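Local coordinates for protein arylalkylamine N-Acetyltransferase 2 (Aedes aegypti, PDB 4FD5) that probably transfers an acyl group from coenzyme A thioesters to arylalkylamines such as dopamine and serotonin, as a GNAT-fold N-acetyltransferase, at residues N7-E12 with I66-N71. Numbering follows the deposited sequence.
Sequences NNIRFE and IMAISN
The guanidinium of Arg10 lies over Ile69, whose CG2 methyl presses on one face of the group, 3.4 Å from NH2 and off-centre toward the rim. At the edge and in the plane sits the carboxylate of Glu12, two residues on along the same strand, with OE2 salt-bridged to NE at 3.1 Å. Arg10 leaves the backbone with CG anti to N (chi1 -169°) and then bends at chi3 (66°), which carries the guanidinium back over Ile69 while NE still faces Glu12. The Phe11 ring is on the other face of the sheet: the CG2 methyl of Ile66 comes to its edge, and the Ala68 methyl approaches CE2 obliquely at 3.6 Å. That same methyl meets Ile9 CG2 at 3.7 Å, while helix 147-161 covers Phe11 through Leu147, Lys150 and Lys154.

Between these faces the backbones run antiparallel. Arg10 and Ile69 form a hydrogen-bonded pair, Arg10 N to Ile69 O and Ile69 N to Arg10 O both 2.9 Å, and Glu12 and Met67 form the next one. At Phe11 and Ala68, the non-hydrogen-bonded pair between them, the CA atoms instead lean on carbonyls of the neighbouring pairs, Phe11 CA on Met67 O at 3.2 Å and Ala68 CA on Arg10 O. Past the strand ends a water takes over, donating to Asn8 O at 2.6 Å and to Ile69 O, so the latter carbonyl accepts from both Arg10 N and the water.

Strand 10-13 is thus zipped as an outermost strand onto 66-69 in the mixed sheet of the GNAT fold. The chemistry divides by face: Phe11, with the Ala68 methyl and Ile66 beside it, forms an apolar patch, and the helix packs on Phe11, whereas on the other face Glu12 would be expected to balance the arginine's charge and, from the edge, steady its guanidinium over the isoleucine methyl.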
loop_
_atom_site.group_PDB
_atom_site.type_symbol
_atom_site.label_atom_id
_atom_site.label_comp_id
_atom_site.label_asym_id
_atom_site.label_seq_id
_atom_site.Cartn_x
_atom_site.Cartn_y
_atom_site.Cartn_z
ATOM N N ASN A 7 11.750 21.857 -0.618
ATOM C CA ASN A 7 13.194 21.822 -0.782
ATOM C C ASN A 7 13.609 21.857 -2.233
ATOM O O ASN A 7 12.902 22.372 -3.098
ATOM C CB ASN A 7 13.748 20.517 -0.195
ATOM C CG ASN A 7 13.868 20.550 1.288
ATOM O OD1 ASN A 7 14.945 20.312 1.831
ATOM N ND2 ASN A 7 12.784 20.889 1.962
ATOM N N ASN A 8 14.802 21.329 -2.465
ATOM C CA ASN A 8 15.095 20.652 -3.706
ATOM C C ASN A 8 15.009 19.170 -3.369
ATOM O O ASN A 8 15.991 18.551 -2.962
ATOM C CB ASN A 8 16.471 21.024 -4.248
ATOM C CG ASN A 8 16.393 22.049 -5.364
ATOM O OD1 ASN A 8 15.412 22.093 -6.109
ATOM N ND2 ASN A 8 17.420 22.886 -5.479
ATOM N N ILE A 9 13.803 18.628 -3.484
ATOM C CA ILE A 9 13.554 17.224 -3.207
ATOM C C ILE A 9 13.905 16.430 -4.454
ATOM O O ILE A 9 13.628 16.862 -5.575
ATOM C CB ILE A 9 12.073 16.984 -2.829
ATOM C CG1 ILE A 9 11.699 17.764 -1.565
ATOM C CG2 ILE A 9 11.798 15.504 -2.634
ATOM C CD1 ILE A 9 12.265 17.182 -0.294
ATOM N N ARG A 10 14.517 15.270 -4.247
ATOM C CA ARG A 10 14.955 14.403 -5.320
ATOM C C ARG A 10 14.132 13.119 -5.244
ATOM O O ARG A 10 13.753 12.695 -4.155
ATOM C CB ARG A 10 16.438 14.095 -5.105
ATOM C CG ARG A 10 17.139 13.430 -6.245
ATOM C CD ARG A 10 18.650 13.423 -6.006
ATOM N NE ARG A 10 19.048 12.596 -4.862
ATOM C CZ ARG A 10 19.309 13.065 -3.644
ATOM N NH1 ARG A 10 19.214 14.364 -3.391
ATOM N NH2 ARG A 10 19.667 12.232 -2.672
ATOM N N PHE A 11 13.831 12.522 -6.389
ATOM C CA PHE A 11 13.138 11.225 -6.412
ATOM C C PHE A 11 14.079 10.157 -6.929
ATOM O O PHE A 11 14.758 10.348 -7.950
ATOM C CB PHE A 11 11.854 11.288 -7.251
ATOM C CG PHE A 11 10.856 12.260 -6.723
ATOM C CD1 PHE A 11 10.877 13.581 -7.137
ATOM C CD2 PHE A 11 9.921 11.875 -5.780
ATOM C CE1 PHE A 11 9.969 14.493 -6.639
ATOM C CE2 PHE A 11 9.010 12.783 -5.271
ATOM C CZ PHE A 11 9.035 14.093 -5.701
ATOM N N GLU A 12 14.134 9.037 -6.214
ATOM C CA GLU A 12 15.052 7.960 -6.567
ATOM C C GLU A 12 14.394 6.607 -6.349
ATOM O O GLU A 12 13.537 6.464 -5.489
ATOM C CB GLU A 12 16.309 8.020 -5.695
ATOM C CG GLU A 12 17.054 9.357 -5.704
ATOM C CD GLU A 12 17.772 9.616 -7.016
ATOM O OE1 GLU A 12 17.957 8.658 -7.798
ATOM O OE2 GLU A 12 18.156 10.781 -7.263
ATOM N N ILE A 66 9.843 3.972 -4.829
ATOM C CA ILE A 66 10.397 5.316 -5.028
ATOM C C ILE A 66 10.472 6.049 -3.691
ATOM O O ILE A 66 9.567 5.933 -2.876
ATOM C CB ILE A 66 9.481 6.144 -5.942
ATOM C CG1 ILE A 66 9.180 5.405 -7.248
ATOM C CG2 ILE A 66 10.080 7.529 -6.195
ATOM C CD1 ILE A 66 10.347 5.245 -8.133
ATOM N N MET A 67 11.565 6.763 -3.441
ATOM C CA MET A 67 11.649 7.676 -2.315
ATOM C C MET A 67 11.806 9.113 -2.795
ATOM O O MET A 67 12.419 9.393 -3.851
ATOM C CB MET A 67 12.820 7.323 -1.383
ATOM C CG MET A 67 14.149 7.259 -2.086
ATOM S SD MET A 67 15.435 6.741 -0.928
ATOM C CE MET A 67 16.878 6.886 -2.001
ATOM N N ALA A 68 11.206 10.007 -2.019
ATOM C CA ALA A 68 11.485 11.421 -2.084
ATOM C C ALA A 68 12.447 11.709 -0.948
ATOM O O ALA A 68 12.149 11.467 0.240
ATOM C CB ALA A 68 10.203 12.235 -1.908
ATOM N N ILE A 69 13.607 12.224 -1.336
ATOM C CA ILE A 69 14.698 12.439 -0.401
ATOM C C ILE A 69 15.180 13.898 -0.476
ATOM O O ILE A 69 15.317 14.467 -1.557
ATOM C CB ILE A 69 15.815 11.380 -0.661
ATOM C CG1 ILE A 69 16.875 11.425 0.429
ATOM C CG2 ILE A 69 16.421 11.556 -2.014
ATOM C CD1 ILE A 69 17.760 10.185 0.431
ATOM N N SER A 70 15.389 14.506 0.681
ATOM C CA SER A 70 15.707 15.929 0.743
ATOM C C SER A 70 17.196 16.179 0.528
ATOM O O SER A 70 17.979 15.234 0.423
ATOM C CB SER A 70 15.253 16.526 2.073
ATOM O OG SER A 70 15.995 15.985 3.147
ATOM N N ASN A 71 17.574 17.455 0.459
ATOM C CA ASN A 71 18.970 17.853 0.237
ATOM C C ASN A 71 19.929 17.300 1.290
ATOM O O ASN A 71 21.088 16.999 0.991
ATOM C CB ASN A 71 19.083 19.378 0.174
ATOM C CG ASN A 71 18.836 20.039 1.524
ATOM O OD1 ASN A 71 18.014 19.578 2.315
ATOM N ND2 ASN A 71 19.558 21.125 1.792
HETATM O O HOH W 1 17.505 16.500 -2.516
#